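Local coordinates for protein Afp2 (Serratia entomophila, PDB 6RBN) that probably forms part of the contractile sheath around the inner tube of the anti-feeding prophage, a phage-tail-like injection system, at residues A299-V313 / K328-P340. Residues are numbered along the deposited sequence; the frame is centred on the assembly and turned at random.
Sequences ALAGNTPADAWFVQV and KMIIKIGLAAVRP
Phe310 lays its ring flat over the backbone of Gly334, its partner in the antiparallel pairing of strand 309-312 with strand 332-335, whose axes approach to 4.8 Å. With CG between the backbone N and the carbonyl carbon (chi1 67°), the ring lies across the partner strand; Gly334 CA sits 4.0 Å from the ring centroid in a CH-pi contact, with Gly334 N beneath the same face. Without a side chain, Gly334 lets the ring come this close. The two residues also exchange backbone bonds, Phe310 N to Gly334 O at 2.9 Å and Gly334 N to Phe310 O at 3.1 Å. On the same face, the aliphatic part of Lys332 crosses Gln312 at a slant, CG to CG at 3.9 Å, while Lys332 NZ bonds Ser17 O and Gln312 NE2, weakly, Ala19 O of a neighbouring Afp3 subunit. The other face is mostly apolar. Val311 and Ile333 run alongside each other, CG2 of the first against CG1 of the second at 4.0 Å, and Trp309 meets Leu335 through their CB atoms. The indole of Trp309 turns from the partner strand to helix 277-295, where NE1 bonds Asp288; Leu335 packs on helix 250-267. Leu335 CD1 also meets Leu300 CD2 at 3.7 Å, the side chains crossing nearly at right angles. Nearby, Ala301 N reaches Ala336 O at 3.0 Å from well above the carbonyl plane. Another Afp3 chain adds a strand in parallel alongside 328-335, extending this two-stranded sheet across the subunit interface. The chemistry thus divides by face: hydrocarbon on one, with the indole N-H to Asp288 as its polar exception, and on the other the polar ends of Lys332 and Gln312 bound to a neighbouring subunit, consistent with a sheath held together by shared strands.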
loop_
_atom_site.group_PDB
_atom_site.type_symbol
_atom_site.label_atom_id
_atom_site.label_comp_id
_atom_site.label_asym_id
_atom_site.label_seq_id
_atom_site.Cartn_x
_atom_site.Cartn_y
_atom_site.Cartn_z
ATOM N N ALA C 299 31.926 -38.102 58.710
ATOM C CA ALA C 299 33.364 -37.961 58.904
ATOM C C ALA C 299 33.760 -36.588 59.426
ATOM O O ALA C 299 34.759 -36.472 60.142
ATOM C CB ALA C 299 34.098 -38.247 57.599
ATOM N N LEU C 300 33.016 -35.545 59.082
ATOM C CA LEU C 300 33.398 -34.195 59.463
ATOM C C LEU C 300 32.559 -33.707 60.639
ATOM O O LEU C 300 31.444 -34.173 60.876
ATOM C CB LEU C 300 33.251 -33.246 58.275
ATOM C CG LEU C 300 34.131 -33.605 57.076
ATOM C CD1 LEU C 300 33.909 -32.647 55.925
ATOM C CD2 LEU C 300 35.585 -33.651 57.469
ATOM N N ALA C 301 33.112 -32.749 61.374
ATOM C CA ALA C 301 32.539 -32.285 62.636
ATOM C C ALA C 301 31.868 -30.930 62.429
ATOM O O ALA C 301 32.509 -29.883 62.509
ATOM C CB ALA C 301 33.607 -32.201 63.716
ATOM N N GLY C 302 30.568 -30.960 62.175
ATOM C CA GLY C 302 29.768 -29.754 62.138
ATOM C C GLY C 302 28.380 -30.040 61.614
ATOM O O GLY C 302 28.233 -30.738 60.608
ATOM N N ASN C 303 27.354 -29.517 62.274
ATOM C CA ASN C 303 25.985 -29.767 61.827
ATOM C C ASN C 303 25.461 -28.666 60.911
ATOM O O ASN C 303 24.334 -28.196 61.052
ATOM C CB ASN C 303 25.080 -29.968 63.037
ATOM C CG ASN C 303 25.183 -28.844 64.048
ATOM O OD1 ASN C 303 25.880 -27.854 63.838
ATOM N ND2 ASN C 303 24.483 -28.999 65.163
ATOM N N THR C 304 26.285 -28.305 59.923
ATOM C CA THR C 304 26.050 -27.386 58.814
ATOM C C THR C 304 27.279 -27.466 57.914
ATOM O O THR C 304 28.369 -27.798 58.393
ATOM C CB THR C 304 25.788 -25.947 59.291
ATOM O OG1 THR C 304 25.473 -25.108 58.175
ATOM C CG2 THR C 304 26.969 -25.371 60.039
ATOM N N PRO C 305 27.147 -27.232 56.606
ATOM C CA PRO C 305 28.340 -27.223 55.748
ATOM C C PRO C 305 29.262 -26.040 55.986
ATOM O O PRO C 305 30.424 -26.096 55.567
ATOM C CB PRO C 305 27.754 -27.192 54.332
ATOM C CG PRO C 305 26.408 -27.781 54.475
ATOM C CD PRO C 305 25.912 -27.324 55.811
ATOM N N ALA C 306 28.792 -24.977 56.638
ATOM C CA ALA C 306 29.655 -23.832 56.890
ATOM C C ALA C 306 30.647 -24.105 58.010
ATOM O O ALA C 306 31.760 -23.570 57.992
ATOM C CB ALA C 306 28.810 -22.603 57.218
ATOM N N ASP C 307 30.271 -24.925 58.990
ATOM C CA ASP C 307 31.169 -25.271 60.083
ATOM C C ASP C 307 31.958 -26.544 59.826
ATOM O O ASP C 307 32.810 -26.898 60.647
ATOM C CB ASP C 307 30.392 -25.436 61.390
ATOM C CG ASP C 307 29.837 -24.128 61.915
ATOM O OD1 ASP C 307 30.439 -23.066 61.650
ATOM O OD2 ASP C 307 28.798 -24.162 62.606
ATOM N N ALA C 308 31.700 -27.239 58.721
ATOM C CA ALA C 308 32.347 -28.509 58.434
ATOM C C ALA C 308 33.541 -28.370 57.501
ATOM O O ALA C 308 34.594 -28.954 57.764
ATOM C CB ALA C 308 31.333 -29.489 57.846
ATOM N N TRP C 309 33.404 -27.621 56.409
ATOM C CA TRP C 309 34.535 -27.381 55.528
ATOM C C TRP C 309 34.379 -26.028 54.852
ATOM O O TRP C 309 33.287 -25.461 54.798
ATOM C CB TRP C 309 34.684 -28.480 54.463
ATOM C CG TRP C 309 33.682 -28.416 53.350
ATOM C CD1 TRP C 309 33.849 -27.817 52.139
ATOM C CD2 TRP C 309 32.354 -28.949 53.349
ATOM N NE1 TRP C 309 32.717 -27.947 51.383
ATOM C CE2 TRP C 309 31.783 -28.640 52.105
ATOM C CE3 TRP C 309 31.598 -29.660 54.280
ATOM C CZ2 TRP C 309 30.489 -29.015 51.767
ATOM C CZ3 TRP C 309 30.315 -30.029 53.943
ATOM C CH2 TRP C 309 29.772 -29.707 52.699
ATOM N N PHE C 310 35.491 -25.514 54.332
ATOM C CA PHE C 310 35.465 -24.404 53.390
ATOM C C PHE C 310 36.505 -24.658 52.313
ATOM O O PHE C 310 37.565 -25.227 52.574
ATOM C CB PHE C 310 35.704 -23.034 54.062
ATOM C CG PHE C 310 37.086 -22.842 54.634
ATOM C CD1 PHE C 310 37.366 -23.225 55.930
ATOM C CD2 PHE C 310 38.087 -22.222 53.895
ATOM C CE1 PHE C 310 38.621 -23.035 56.465
ATOM C CE2 PHE C 310 39.345 -22.043 54.420
ATOM C CZ PHE C 310 39.610 -22.446 55.708
ATOM N N VAL C 311 36.185 -24.237 51.093
ATOM C CA VAL C 311 37.095 -24.288 49.956
ATOM C C VAL C 311 37.076 -22.916 49.306
ATOM O O VAL C 311 35.998 -22.366 49.061
ATOM C CB VAL C 311 36.687 -25.370 48.936
ATOM C CG1 VAL C 311 37.604 -25.347 47.733
ATOM C CG2 VAL C 311 36.698 -26.742 49.564
ATOM N N GLN C 312 38.252 -22.352 49.038
ATOM C CA GLN C 312 38.304 -21.054 48.385
ATOM C C GLN C 312 39.520 -20.930 47.478
ATOM O O GLN C 312 40.601 -21.437 47.786
ATOM C CB GLN C 312 38.271 -19.927 49.419
ATOM C CG GLN C 312 39.362 -19.960 50.445
ATOM C CD GLN C 312 39.148 -18.923 51.517
ATOM O OE1 GLN C 312 38.223 -18.118 51.434
ATOM N NE2 GLN C 312 39.979 -18.953 52.542
ATOM N N VAL C 313 39.314 -20.255 46.350
ATOM C CA VAL C 313 40.333 -20.021 45.332
ATOM C C VAL C 313 39.951 -18.763 44.555
ATOM O O VAL C 313 38.774 -18.545 44.241
ATOM C CB VAL C 313 40.504 -21.263 44.429
ATOM C CG1 VAL C 313 39.184 -21.716 43.836
ATOM C CG2 VAL C 313 41.501 -21.000 43.319
ATOM N N LYS C 328 50.979 -21.981 38.564
ATOM C CA LYS C 328 50.508 -22.448 39.857
ATOM C C LYS C 328 49.027 -22.160 40.037
ATOM O O LYS C 328 48.527 -21.109 39.630
ATOM C CB LYS C 328 51.297 -21.792 40.988
ATOM C CG LYS C 328 52.742 -22.212 41.062
ATOM C CD LYS C 328 53.437 -21.517 42.208
ATOM C CE LYS C 328 54.898 -21.900 42.270
ATOM N NZ LYS C 328 55.602 -21.195 43.370
ATOM N N MET C 329 48.332 -23.108 40.654
ATOM C CA MET C 329 46.928 -22.973 41.020
ATOM C C MET C 329 46.838 -23.273 42.505
ATOM O O MET C 329 46.992 -24.426 42.914
ATOM C CB MET C 329 46.056 -23.937 40.220
ATOM C CG MET C 329 44.575 -23.781 40.449
ATOM S SD MET C 329 43.667 -25.085 39.617
ATOM C CE MET C 329 43.940 -24.656 37.908
ATOM N N ILE C 330 46.598 -22.253 43.317
ATOM C CA ILE C 330 46.636 -22.405 44.762
ATOM C C ILE C 330 45.213 -22.442 45.290
ATOM O O ILE C 330 44.464 -21.467 45.176
ATOM C CB ILE C 330 47.451 -21.294 45.428
ATOM C CG1 ILE C 330 48.909 -21.410 45.006
ATOM C CG2 ILE C 330 47.341 -21.397 46.925
ATOM C CD1 ILE C 330 49.756 -20.287 45.478
ATOM N N ILE C 331 44.846 -23.578 45.858
ATOM C CA ILE C 331 43.607 -23.732 46.597
ATOM C C ILE C 331 43.974 -23.609 48.069
ATOM O O ILE C 331 45.144 -23.705 48.436
ATOM C CB ILE C 331 42.957 -25.100 46.290
ATOM C CG1 ILE C 331 43.095 -25.455 44.810
ATOM C CG2 ILE C 331 41.467 -25.105 46.602
ATOM C CD1 ILE C 331 42.373 -24.549 43.853
ATOM N N LYS C 332 42.992 -23.358 48.930
ATOM C CA LYS C 332 43.185 -23.654 50.341
ATOM C C LYS C 332 41.888 -24.170 50.938
ATOM O O LYS C 332 40.816 -23.596 50.728
ATOM C CB LYS C 332 43.738 -22.460 51.132
ATOM C CG LYS C 332 42.937 -21.198 51.184
ATOM C CD LYS C 332 43.669 -20.229 52.086
ATOM C CE LYS C 332 44.979 -19.789 51.458
ATOM N NZ LYS C 332 45.685 -18.772 52.280
ATOM N N ILE C 333 42.000 -25.288 51.646
ATOM C CA ILE C 333 40.874 -26.078 52.119
ATOM C C ILE C 333 41.039 -26.255 53.619
ATOM O O ILE C 333 42.125 -26.605 54.085
ATOM C CB ILE C 333 40.826 -27.443 51.406
ATOM C CG1 ILE C 333 40.690 -27.252 49.898
ATOM C CG2 ILE C 333 39.685 -28.288 51.924
ATOM C CD1 ILE C 333 41.005 -28.462 49.092
ATOM N N GLY C 334 39.989 -25.997 54.368
ATOM C CA GLY C 334 39.994 -26.263 55.796
ATOM C C GLY C 334 38.794 -27.103 56.162
ATOM O O GLY C 334 37.709 -26.899 55.636
ATOM N N LEU C 335 39.006 -28.058 57.063
ATOM C CA LEU C 335 37.947 -28.996 57.412
ATOM C C LEU C 335 38.194 -29.540 58.812
ATOM O O LEU C 335 39.341 -29.697 59.226
ATOM C CB LEU C 335 37.854 -30.114 56.364
ATOM C CG LEU C 335 39.033 -31.021 56.015
ATOM C CD1 LEU C 335 38.979 -32.321 56.772
ATOM C CD2 LEU C 335 39.077 -31.270 54.524
ATOM N N ALA C 336 37.108 -29.814 59.531
ATOM C CA ALA C 336 37.151 -30.147 60.949
ATOM C C ALA C 336 36.854 -31.625 61.159
ATOM O O ALA C 336 35.935 -32.171 60.542
ATOM C CB ALA C 336 36.154 -29.297 61.735
ATOM N N ALA C 337 37.618 -32.259 62.040
ATOM C CA ALA C 337 37.494 -33.684 62.310
ATOM C C ALA C 337 36.870 -33.928 63.681
ATOM O O ALA C 337 36.783 -33.037 64.525
ATOM C CB ALA C 337 38.862 -34.362 62.220
ATOM N N VAL C 338 36.439 -35.169 63.892
ATOM C CA VAL C 338 35.790 -35.589 65.128
ATOM C C VAL C 338 36.830 -36.248 66.021
ATOM O O VAL C 338 37.527 -37.175 65.594
ATOM C CB VAL C 338 34.628 -36.555 64.844
ATOM C CG1 VAL C 338 33.961 -36.983 66.138
ATOM C CG2 VAL C 338 33.625 -35.928 63.906
ATOM N N ARG C 339 36.934 -35.777 67.261
ATOM C CA ARG C 339 37.871 -36.378 68.203
ATOM C C ARG C 339 37.175 -37.456 69.029
ATOM O O ARG C 339 35.997 -37.315 69.361
ATOM C CB ARG C 339 38.460 -35.321 69.137
ATOM C CG ARG C 339 39.759 -34.686 68.655
ATOM C CD ARG C 339 39.561 -33.743 67.489
ATOM N NE ARG C 339 40.791 -33.047 67.140
ATOM C CZ ARG C 339 40.916 -32.241 66.093
ATOM N NH1 ARG C 339 42.071 -31.646 65.847
ATOM N NH2 ARG C 339 39.883 -32.029 65.295
ATOM N N PRO C 340 37.861 -38.545 69.368
ATOM C CA PRO C 340 37.219 -39.625 70.121
ATOM C C PRO C 340 37.109 -39.304 71.604
ATOM O O PRO C 340 37.755 -38.397 72.131
ATOM C CB PRO C 340 38.153 -40.812 69.889
ATOM C CG PRO C 340 39.465 -40.201 69.675
ATOM C CD PRO C 340 39.220 -38.917 68.944
#